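Local coordinates for Alp7A (Bacillus subtilis, PDB 5EC0), which binds ADP and, as a plasmid-encoded bacterial actin-like protein, probably forms filaments that help to segregate its plasmid, at residues R5-F10 with Y124-L129; M16-G21 with N365-E370; N205-F210 with K320-L325. All coordinates share one frame; numbering follows the deposited sequence.

Interactions 1 and 2 are neighbours, their centres about 7 Å apart. Strands 2-10 and 14-19 follow each other in the chain and pair antiparallel in one sheet; interaction 1 adds strand 119-129 on the other side of 2-10, and interaction 2 brings helix 364-386, near the end of the chain, against 14-19. Their segments alternate along the sequence. Interaction 3 belongs to the second large sheet, its centre about 27 Å from that of interaction 1 and 25 Å from that of interaction 2, and it falls within the loop that interaction 2 closes. The three contacts thus sample both halves of an actin-type fold, in which the nucleotide is held in the cleft between them.

Interaction 1: residues R5-F10 with Y124-L129; sequences RMNVDF and YFQTML
The ring of Phe125 meets strand 5-10 in two places. Met6 runs alongside it and sets SD at the ring edge, 5.4 Å from the Phe125 centroid and 81° off the normal, a Met-aromatic contact, while Val8 CG2 comes in obliquely to 3.7 Å from Phe125 CE2. Phe151 stacks on the same ring and Phe101 meets it steeply, so this buried layer suits an aromatic. The Phe10 ring has Val8 CG1 over the centre of one face, and Thr127 OG1 approaches it obliquely, 3.3 Å from Phe10 CD2. A beta-branched residue serves both rings: chi1 of Val8 (171°) turns CG1 opposite the amide nitrogen, to Phe10, and leaves CG2 for Phe125.

The two strands run parallel in the first sheet of the actin-type fold, where 2-10 lies between 14-19 and 119-129. Met6 N donates to Tyr124 O, Gln126 N to Met6 O, and Val8 N to Gln126 O. After that the pairing changes: Thr127 OG1, not a backbone amide, donates to Val8 O at 2.9 Å, from above the carbonyl plane, and a water links Phe10 N to Met128 O.

On the sheet face opposite Met6 and Phe125, Asn7 and Gln126 lie side by side with their amide planes well turned. Gln126 NE2 gives a fairly straight bond to Asn7 OD1 (2.8 Å, 163° at the hydrogen), which lies in the plane of the Gln126 amide; the turn of the planes brings NE2 in from above the Asn7 amide. The two amides share this single bond, and their remaining polar ends are taken by Arg178 at Gln126 OE1 and by Glu370 and Ser373 at Asn7 ND2. Met128 CE packs on the Asp9 carboxylate, 3.4 Å from Asp9 CG; the Asp9 side chain lies about 4 Å from the bound magnesium ion.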
loop_
_atom_site.group_PDB
_atom_site.type_symbol
_atom_site.label_atom_id
_atom_site.label_comp_id
_atom_site.label_asym_id
_atom_site.label_seq_id
_atom_site.Cartn_x
_atom_site.Cartn_y
_atom_site.Cartn_z
ATOM N N ARG A 5 16.360 0.563 -7.990
ATOM C CA ARG A 5 15.220 1.277 -7.422
ATOM C C ARG A 5 14.405 0.354 -6.531
ATOM O O ARG A 5 14.010 -0.743 -6.947
ATOM C CB ARG A 5 14.311 1.843 -8.530
ATOM C CG ARG A 5 15.017 2.725 -9.571
ATOM C CD ARG A 5 14.058 3.191 -10.688
ATOM N NE ARG A 5 13.130 2.126 -11.092
ATOM C CZ ARG A 5 13.436 1.137 -11.924
ATOM N NH1 ARG A 5 14.644 1.076 -12.455
ATOM N NH2 ARG A 5 12.540 0.204 -12.220
ATOM N N MET A 6 14.154 0.780 -5.304
ATOM C CA MET A 6 13.230 0.036 -4.468
ATOM C C MET A 6 12.214 0.967 -3.818
ATOM O O MET A 6 12.572 1.871 -3.064
ATOM C CB MET A 6 13.971 -0.762 -3.401
ATOM C CG MET A 6 13.020 -1.463 -2.444
ATOM S SD MET A 6 13.905 -2.634 -1.436
ATOM C CE MET A 6 12.567 -3.370 -0.496
ATOM N N ASN A 7 10.949 0.714 -4.129
ATOM C CA ASN A 7 9.828 1.531 -3.705
ATOM C C ASN A 7 8.880 0.736 -2.823
ATOM O O ASN A 7 8.457 -0.349 -3.189
ATOM C CB ASN A 7 9.097 2.070 -4.929
ATOM C CG ASN A 7 9.976 2.997 -5.758
ATOM O OD1 ASN A 7 10.553 3.965 -5.240
ATOM N ND2 ASN A 7 10.089 2.703 -7.040
ATOM N N VAL A 8 8.542 1.277 -1.665
ATOM C CA VAL A 8 7.804 0.502 -0.663
ATOM C C VAL A 8 6.592 1.279 -0.193
ATOM O O VAL A 8 6.698 2.465 0.128
ATOM C CB VAL A 8 8.702 0.150 0.554
ATOM C CG1 VAL A 8 7.906 -0.452 1.653
ATOM C CG2 VAL A 8 9.821 -0.806 0.130
ATOM N N ASP A 9 5.444 0.603 -0.210
ATOM C CA ASP A 9 4.203 1.068 0.391
ATOM C C ASP A 9 3.980 0.237 1.659
ATOM O O ASP A 9 3.619 -0.938 1.569
ATOM C CB ASP A 9 3.032 0.897 -0.593
ATOM C CG ASP A 9 1.727 1.538 -0.103
ATOM O OD1 ASP A 9 1.530 1.720 1.119
ATOM O OD2 ASP A 9 0.878 1.852 -0.966
ATOM N N PHE A 10 4.237 0.813 2.834
ATOM C CA PHE A 10 3.920 0.114 4.082
ATOM C C PHE A 10 2.432 0.285 4.404
ATOM O O PHE A 10 2.060 1.129 5.223
ATOM C CB PHE A 10 4.768 0.633 5.251
ATOM C CG PHE A 10 6.236 0.380 5.111
ATOM C CD1 PHE A 10 6.746 -0.908 5.233
ATOM C CD2 PHE A 10 7.119 1.435 4.893
ATOM C CE1 PHE A 10 8.101 -1.145 5.115
ATOM C CE2 PHE A 10 8.477 1.204 4.772
ATOM C CZ PHE A 10 8.970 -0.086 4.882
ATOM N N TYR A 124 18.707 3.482 -4.650
ATOM C CA TYR A 124 17.653 4.428 -4.332
ATOM C C TYR A 124 16.453 3.722 -3.697
ATOM O O TYR A 124 15.739 2.977 -4.366
ATOM C CB TYR A 124 17.227 5.180 -5.599
ATOM C CG TYR A 124 16.393 6.404 -5.325
ATOM C CD1 TYR A 124 16.933 7.494 -4.643
ATOM C CD2 TYR A 124 15.071 6.490 -5.767
ATOM C CE1 TYR A 124 16.180 8.641 -4.394
ATOM C CE2 TYR A 124 14.304 7.636 -5.517
ATOM C CZ TYR A 124 14.864 8.703 -4.829
ATOM O OH TYR A 124 14.121 9.831 -4.586
ATOM N N PHE A 125 16.277 3.930 -2.397
ATOM C CA PHE A 125 15.140 3.397 -1.653
ATOM C C PHE A 125 14.129 4.510 -1.484
ATOM O O PHE A 125 14.494 5.650 -1.170
ATOM C CB PHE A 125 15.576 2.855 -0.280
ATOM C CG PHE A 125 14.429 2.376 0.599
ATOM C CD1 PHE A 125 13.760 3.252 1.447
ATOM C CD2 PHE A 125 14.043 1.033 0.595
ATOM C CE1 PHE A 125 12.720 2.808 2.253
ATOM C CE2 PHE A 125 13.004 0.587 1.396
ATOM C CZ PHE A 125 12.346 1.463 2.220
ATOM N N GLN A 126 12.857 4.177 -1.659
ATOM C CA GLN A 126 11.826 5.171 -1.519
ATOM C C GLN A 126 10.606 4.554 -0.842
ATOM O O GLN A 126 10.170 3.434 -1.174
ATOM C CB GLN A 126 11.477 5.750 -2.895
ATOM C CG GLN A 126 10.965 7.143 -2.879
ATOM C CD GLN A 126 10.705 7.698 -4.270
ATOM O OE1 GLN A 126 10.681 8.913 -4.453
ATOM N NE2 GLN A 126 10.490 6.813 -5.253
ATOM N N THR A 127 10.081 5.273 0.136
ATOM C CA THR A 127 8.817 4.904 0.751
ATOM C C THR A 127 8.013 6.194 0.980
ATOM O O THR A 127 8.239 7.209 0.292
ATOM C CB THR A 127 9.026 4.077 2.060
ATOM O OG1 THR A 127 7.760 3.619 2.543
ATOM C CG2 THR A 127 9.755 4.877 3.165
ATOM N N MET A 128 7.060 6.165 1.903
ATOM C CA MET A 128 6.202 7.327 2.122
ATOM C C MET A 128 5.548 7.229 3.495
ATOM O O MET A 128 5.639 6.191 4.147
ATOM C CB MET A 128 5.142 7.442 1.006
ATOM C CG MET A 128 4.579 6.103 0.572
ATOM S SD MET A 128 3.518 6.103 -0.892
ATOM C CE MET A 128 3.375 4.345 -1.154
ATOM N N LEU A 129 4.908 8.310 3.937
ATOM C CA LEU A 129 4.196 8.326 5.221
ATOM C C LEU A 129 2.721 8.700 5.050
ATOM O O LEU A 129 2.388 9.551 4.226
ATOM C CB LEU A 129 4.847 9.309 6.193
ATOM C CG LEU A 129 6.161 8.878 6.842
ATOM C CD1 LEU A 129 6.603 9.951 7.812
ATOM C CD2 LEU A 129 5.978 7.539 7.541
HETATM O O HOH W 1 4.020 3.739 3.108
#

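Interaction 2: residues M16-G21 with N365-E370; sequences MNLIDG and NLYGLE
Leu18 and Leu366 interlock at the tight centre of this contact, Leu18 CD1 standing 3.8 Å from Leu366 CG. The same methyl lies against Glu370 along its length, 3.6 Å from CB and 3.4 Å from OE1, and also against Tyr367. With Leu366 CG anti to the backbone N (chi1 -175°), its branches reach over the strand, and CD2 touches Met16 CB at 3.9 Å. Branched leucines suit a place where helix and strand meet without any direct hydrogen bond. An alanine in place of Leu366 is likely to open a gap between helix and strand, beside Leu18 and Met16, and leave the Leu18 branches freer to turn.

Toward Gly21 the contact slackens. This exposed glycine, whose backbone shape (phi 82°) a residue with a side chain adopts less readily, comes no nearer than 4.4 Å from its CA to Glu370 OE2. A water accepts from Gly21 N, lies 2.7 Å from Glu370 OE1, and reaches Leu18 O weakly. Glu370 OE2 forms salt bridges with Arg374 and Arg5, which probably balance its charge.

Strand 14-19 lies between 2-10 and 22-33 in the sheet, and helix 364-386 runs over it, with Leu369 reaching Met128 of strand 119-129.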
loop_
_atom_site.group_PDB
_atom_site.type_symbol
_atom_site.label_atom_id
_atom_site.label_comp_id
_atom_site.label_asym_id
_atom_site.label_seq_id
_atom_site.Cartn_x
_atom_site.Cartn_y
_atom_site.Cartn_z
ATOM N N MET A 16 3.691 -3.598 0.210
ATOM C CA MET A 16 3.837 -3.779 -1.233
ATOM C C MET A 16 5.090 -3.079 -1.673
ATOM O O MET A 16 5.428 -2.007 -1.142
ATOM C CB MET A 16 2.618 -3.237 -1.996
ATOM C CG MET A 16 1.257 -3.552 -1.346
ATOM S SD MET A 16 -0.095 -2.883 -2.309
ATOM C CE MET A 16 0.359 -1.160 -2.303
ATOM N N ASN A 17 5.791 -3.648 -2.645
ATOM C CA ASN A 17 7.009 -2.963 -3.000
ATOM C C ASN A 17 7.308 -3.240 -4.487
ATOM O O ASN A 17 6.951 -4.289 -5.027
ATOM C CB ASN A 17 8.151 -3.436 -2.070
ATOM C CG ASN A 17 8.560 -4.872 -2.336
ATOM O OD1 ASN A 17 9.139 -5.173 -3.380
ATOM N ND2 ASN A 17 7.953 -5.768 -1.609
ATOM N N LEU A 18 7.999 -2.325 -5.141
ATOM C CA LEU A 18 8.537 -2.626 -6.454
ATOM C C LEU A 18 10.057 -2.607 -6.388
ATOM O O LEU A 18 10.666 -1.622 -5.944
ATOM C CB LEU A 18 8.044 -1.618 -7.497
ATOM C CG LEU A 18 6.580 -1.551 -7.919
ATOM C CD1 LEU A 18 6.284 -0.184 -8.566
ATOM C CD2 LEU A 18 6.321 -2.666 -8.908
ATOM N N ILE A 19 10.669 -3.696 -6.818
ATOM C CA ILE A 19 12.121 -3.795 -6.813
ATOM C C ILE A 19 12.589 -3.982 -8.233
ATOM O O ILE A 19 12.321 -5.011 -8.839
ATOM C CB ILE A 19 12.608 -4.959 -5.941
ATOM C CG1 ILE A 19 12.045 -4.817 -4.520
ATOM C CG2 ILE A 19 14.106 -4.993 -5.916
ATOM C CD1 ILE A 19 12.274 -6.020 -3.640
ATOM N N ASP A 20 13.302 -2.975 -8.739
ATOM C CA ASP A 20 13.650 -2.841 -10.157
ATOM C C ASP A 20 12.481 -3.223 -11.057
ATOM O O ASP A 20 12.646 -3.984 -12.003
ATOM C CB ASP A 20 14.889 -3.676 -10.502
ATOM C CG ASP A 20 16.174 -3.088 -9.923
ATOM O OD1 ASP A 20 16.210 -1.860 -9.682
ATOM O OD2 ASP A 20 17.147 -3.852 -9.708
ATOM N N GLY A 21 11.296 -2.694 -10.742
ATOM C CA GLY A 21 10.105 -2.935 -11.542
ATOM C C GLY A 21 9.408 -4.250 -11.248
ATOM O O GLY A 21 8.378 -4.561 -11.843
ATOM N N ASN A 365 -0.436 4.736 -5.223
ATOM C CA ASN A 365 0.631 5.334 -4.405
ATOM C C ASN A 365 2.011 4.754 -4.782
ATOM O O ASN A 365 2.959 5.503 -5.077
ATOM C CB ASN A 365 0.362 5.120 -2.908
ATOM C CG ASN A 365 -0.628 6.134 -2.323
ATOM O OD1 ASN A 365 -0.617 7.311 -2.677
ATOM N ND2 ASN A 365 -1.496 5.665 -1.434
ATOM N N LEU A 366 2.105 3.423 -4.782
ATOM C CA LEU A 366 3.326 2.707 -5.171
ATOM C C LEU A 366 3.828 3.130 -6.555
ATOM O O LEU A 366 5.020 3.347 -6.766
ATOM C CB LEU A 366 3.079 1.202 -5.166
ATOM C CG LEU A 366 4.256 0.271 -5.426
ATOM C CD1 LEU A 366 5.424 0.663 -4.575
ATOM C CD2 LEU A 366 3.843 -1.188 -5.125
ATOM N N TYR A 367 2.887 3.239 -7.483
ATOM C CA TYR A 367 3.171 3.604 -8.857
ATOM C C TYR A 367 3.676 5.037 -8.949
ATOM O O TYR A 367 4.522 5.354 -9.786
ATOM C CB TYR A 367 1.917 3.420 -9.721
ATOM C CG TYR A 367 1.720 1.997 -10.191
ATOM C CD1 TYR A 367 2.534 0.973 -9.716
ATOM C CD2 TYR A 367 0.745 1.679 -11.134
ATOM C CE1 TYR A 367 2.371 -0.331 -10.152
ATOM C CE2 TYR A 367 0.586 0.381 -11.589
ATOM C CZ TYR A 367 1.397 -0.619 -11.091
ATOM O OH TYR A 367 1.240 -1.910 -11.531
ATOM N N GLY A 368 3.157 5.886 -8.072
ATOM C CA GLY A 368 3.616 7.256 -7.964
ATOM C C GLY A 368 5.056 7.283 -7.496
ATOM O O GLY A 368 5.864 8.048 -8.013
ATOM N N LEU A 369 5.389 6.437 -6.523
ATOM C CA LEU A 369 6.785 6.295 -6.129
ATOM C C LEU A 369 7.617 5.811 -7.314
ATOM O O LEU A 369 8.716 6.305 -7.548
ATOM C CB LEU A 369 6.948 5.323 -4.964
ATOM C CG LEU A 369 6.451 5.745 -3.581
ATOM C CD1 LEU A 369 6.868 4.737 -2.497
ATOM C CD2 LEU A 369 6.911 7.184 -3.221
ATOM N N GLU A 370 7.103 4.829 -8.049
ATOM C CA GLU A 370 7.869 4.267 -9.153
ATOM C C GLU A 370 8.236 5.366 -10.183
ATOM O O GLU A 370 9.387 5.480 -10.604
ATOM C CB GLU A 370 7.090 3.122 -9.811
ATOM C CG GLU A 370 7.807 2.461 -10.992
ATOM C CD GLU A 370 9.086 1.710 -10.602
ATOM O OE1 GLU A 370 9.246 1.360 -9.414
ATOM O OE2 GLU A 370 9.933 1.469 -11.493
HETATM O O HOH W 2 11.161 -0.479 -8.790
#

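Interaction 3: residues N205-F210 with K320-L325; sequences NYDVVF and KVYKYL
Asp207 and Lys320 form a salt bridge, Lys320 NZ meeting Asp207 OD2 at 2.7 Å on the syn side of the carboxylate, although the exposed lysine is poorly ordered. Asp207 OD1 takes Ala225 N and a water. A second water links Asp207 N to Val321 O across the two segments.

Along the strands, Lys323 N donates to Asp207 O, Val209 N to Lys323 O (2.8 Å), and Leu325 N to Val209 O, the last from above the carbonyl plane. Val208 and Phe210 make backbone hydrogen bonds with Leu223 and Val221 of strand 218-223.

Lys323 is extended beyond CG and lays CE over the Tyr206 ring, 3.7 Å from its centroid. NZ makes an off-centre cation-pi contact with that ring, and donates to Gln202 O and to a water 2.8 Å away that also touches Tyr206 OH. A long lysine can lay its methylenes on the ring while Gln202 O and a water hold its buried ammonium, which probably eases the cost of burial. Leu325 CD2 sits over one face of Phe210.

Strands 207-213 and 322-327, parallel neighbours with antiparallel 218-223 beyond, belong to the central sheet of the second half of the actin-type fold.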
loop_
_atom_site.group_PDB
_atom_site.type_symbol
_atom_site.label_atom_id
_atom_site.label_comp_id
_atom_site.label_asym_id
_atom_site.label_seq_id
_atom_site.Cartn_x
_atom_site.Cartn_y
_atom_site.Cartn_z
ATOM N N ASN A 205 -7.956 21.507 -16.173
ATOM C CA ASN A 205 -8.670 22.705 -15.745
ATOM C C ASN A 205 -9.587 22.519 -14.546
ATOM O O ASN A 205 -10.535 23.265 -14.385
ATOM C CB ASN A 205 -9.512 23.255 -16.900
ATOM C CG ASN A 205 -8.692 23.544 -18.125
ATOM O OD1 ASN A 205 -7.655 24.205 -18.051
ATOM N ND2 ASN A 205 -9.136 23.030 -19.261
ATOM N N TYR A 206 -9.334 21.527 -13.706
ATOM C CA TYR A 206 -10.198 21.339 -12.554
ATOM C C TYR A 206 -9.345 21.066 -11.327
ATOM O O TYR A 206 -8.381 20.293 -11.386
ATOM C CB TYR A 206 -11.201 20.195 -12.796
ATOM C CG TYR A 206 -12.133 20.400 -13.983
ATOM C CD1 TYR A 206 -11.737 20.059 -15.272
ATOM C CD2 TYR A 206 -13.411 20.925 -13.813
ATOM C CE1 TYR A 206 -12.583 20.255 -16.364
ATOM C CE2 TYR A 206 -14.258 21.121 -14.892
ATOM C CZ TYR A 206 -13.843 20.776 -16.163
ATOM O OH TYR A 206 -14.693 20.961 -17.237
ATOM N N ASP A 207 -9.667 21.726 -10.221
ATOM C CA ASP A 207 -9.119 21.283 -8.949
ATOM C C ASP A 207 -9.638 19.856 -8.726
ATOM O O ASP A 207 -10.770 19.537 -9.094
ATOM C CB ASP A 207 -9.526 22.203 -7.801
ATOM C CG ASP A 207 -8.977 23.618 -7.952
ATOM O OD1 ASP A 207 -7.987 23.837 -8.690
ATOM O OD2 ASP A 207 -9.545 24.519 -7.305
ATOM N N VAL A 208 -8.812 19.002 -8.144
ATOM C CA VAL A 208 -9.171 17.613 -7.973
ATOM C C VAL A 208 -9.028 17.187 -6.524
ATOM O O VAL A 208 -7.990 17.435 -5.892
ATOM C CB VAL A 208 -8.300 16.702 -8.876
ATOM C CG1 VAL A 208 -8.461 15.232 -8.496
ATOM C CG2 VAL A 208 -8.678 16.914 -10.331
ATOM N N VAL A 209 -10.067 16.540 -5.998
ATOM C CA VAL A 209 -9.957 15.906 -4.696
ATOM C C VAL A 209 -9.509 14.440 -4.827
ATOM O O VAL A 209 -10.282 13.559 -5.254
ATOM C CB VAL A 209 -11.281 15.987 -3.915
ATOM C CG1 VAL A 209 -11.145 15.308 -2.558
ATOM C CG2 VAL A 209 -11.688 17.440 -3.743
ATOM N N PHE A 210 -8.250 14.190 -4.468
ATOM C CA PHE A 210 -7.711 12.824 -4.456
ATOM C C PHE A 210 -8.215 12.085 -3.242
ATOM O O PHE A 210 -7.961 12.522 -2.124
ATOM C CB PHE A 210 -6.191 12.833 -4.436
ATOM C CG PHE A 210 -5.555 12.552 -5.761
ATOM C CD1 PHE A 210 -6.097 13.050 -6.931
ATOM C CD2 PHE A 210 -4.389 11.803 -5.828
ATOM C CE1 PHE A 210 -5.494 12.797 -8.163
ATOM C CE2 PHE A 210 -3.788 11.529 -7.045
ATOM C CZ PHE A 210 -4.340 12.035 -8.221
ATOM N N LYS A 320 -16.997 27.023 -8.437
ATOM C CA LYS A 320 -15.983 26.064 -8.827
ATOM C C LYS A 320 -16.590 24.690 -9.011
ATOM O O LYS A 320 -17.504 24.293 -8.285
ATOM C CB LYS A 320 -14.853 25.998 -7.790
ATOM C CG LYS A 320 -13.836 27.127 -7.898
ATOM C CD LYS A 320 -12.457 26.668 -7.430
ATOM C CE LYS A 320 -11.363 27.190 -8.353
ATOM N NZ LYS A 320 -10.014 27.167 -7.715
ATOM N N VAL A 321 -16.077 23.978 -10.005
ATOM C CA VAL A 321 -16.372 22.571 -10.184
ATOM C C VAL A 321 -15.128 21.775 -9.807
ATOM O O VAL A 321 -14.058 21.961 -10.388
ATOM C CB VAL A 321 -16.794 22.254 -11.632
ATOM C CG1 VAL A 321 -17.160 20.791 -11.771
ATOM C CG2 VAL A 321 -17.970 23.131 -12.049
ATOM N N TYR A 322 -15.268 20.925 -8.798
ATOM C CA TYR A 322 -14.230 19.967 -8.456
ATOM C C TYR A 322 -14.439 18.665 -9.216
ATOM O O TYR A 322 -15.566 18.306 -9.556
ATOM C CB TYR A 322 -14.234 19.661 -6.962
ATOM C CG TYR A 322 -13.659 20.718 -6.047
ATOM C CD1 TYR A 322 -13.077 21.878 -6.548
ATOM C CD2 TYR A 322 -13.698 20.548 -4.663
ATOM C CE1 TYR A 322 -12.559 22.838 -5.692
ATOM C CE2 TYR A 322 -13.187 21.497 -3.809
ATOM C CZ TYR A 322 -12.618 22.639 -4.322
ATOM O OH TYR A 322 -12.105 23.578 -3.459
ATOM N N LYS A 323 -13.352 17.952 -9.477
ATOM C CA LYS A 323 -13.447 16.549 -9.870
ATOM C C LYS A 323 -12.891 15.681 -8.749
ATOM O O LYS A 323 -12.124 16.150 -7.905
ATOM C CB LYS A 323 -12.715 16.282 -11.186
ATOM C CG LYS A 323 -13.505 16.768 -12.400
ATOM C CD LYS A 323 -12.732 16.645 -13.710
ATOM C CE LYS A 323 -13.627 16.986 -14.887
ATOM N NZ LYS A 323 -12.907 16.886 -16.177
ATOM N N TYR A 324 -13.297 14.417 -8.748
ATOM C CA TYR A 324 -12.940 13.477 -7.695
ATOM C C TYR A 324 -12.269 12.263 -8.304
ATOM O O TYR A 324 -12.821 11.617 -9.210
ATOM C CB TYR A 324 -14.187 13.079 -6.889
ATOM C CG TYR A 324 -14.788 14.270 -6.175
ATOM C CD1 TYR A 324 -15.552 15.207 -6.863
ATOM C CD2 TYR A 324 -14.554 14.478 -4.825
ATOM C CE1 TYR A 324 -16.065 16.314 -6.226
ATOM C CE2 TYR A 324 -15.069 15.567 -4.177
ATOM C CZ TYR A 324 -15.818 16.486 -4.883
ATOM O OH TYR A 324 -16.324 17.569 -4.234
ATOM N N LEU A 325 -11.062 11.977 -7.827
ATOM C CA LEU A 325 -10.354 10.775 -8.223
ATOM C C LEU A 325 -10.230 9.851 -7.027
ATOM O O LEU A 325 -9.546 10.180 -6.060
ATOM C CB LEU A 325 -8.962 11.079 -8.784
ATOM C CG LEU A 325 -8.362 9.776 -9.346
ATOM C CD1 LEU A 325 -8.735 9.562 -10.816
ATOM C CD2 LEU A 325 -6.847 9.602 -9.107
HETATM O O HOH W 3 -14.653 17.925 -18.167
HETATM O O HOH W 4 -11.796 23.748 -10.445
HETATM O O HOH W 5 -6.900 26.393 -7.705
#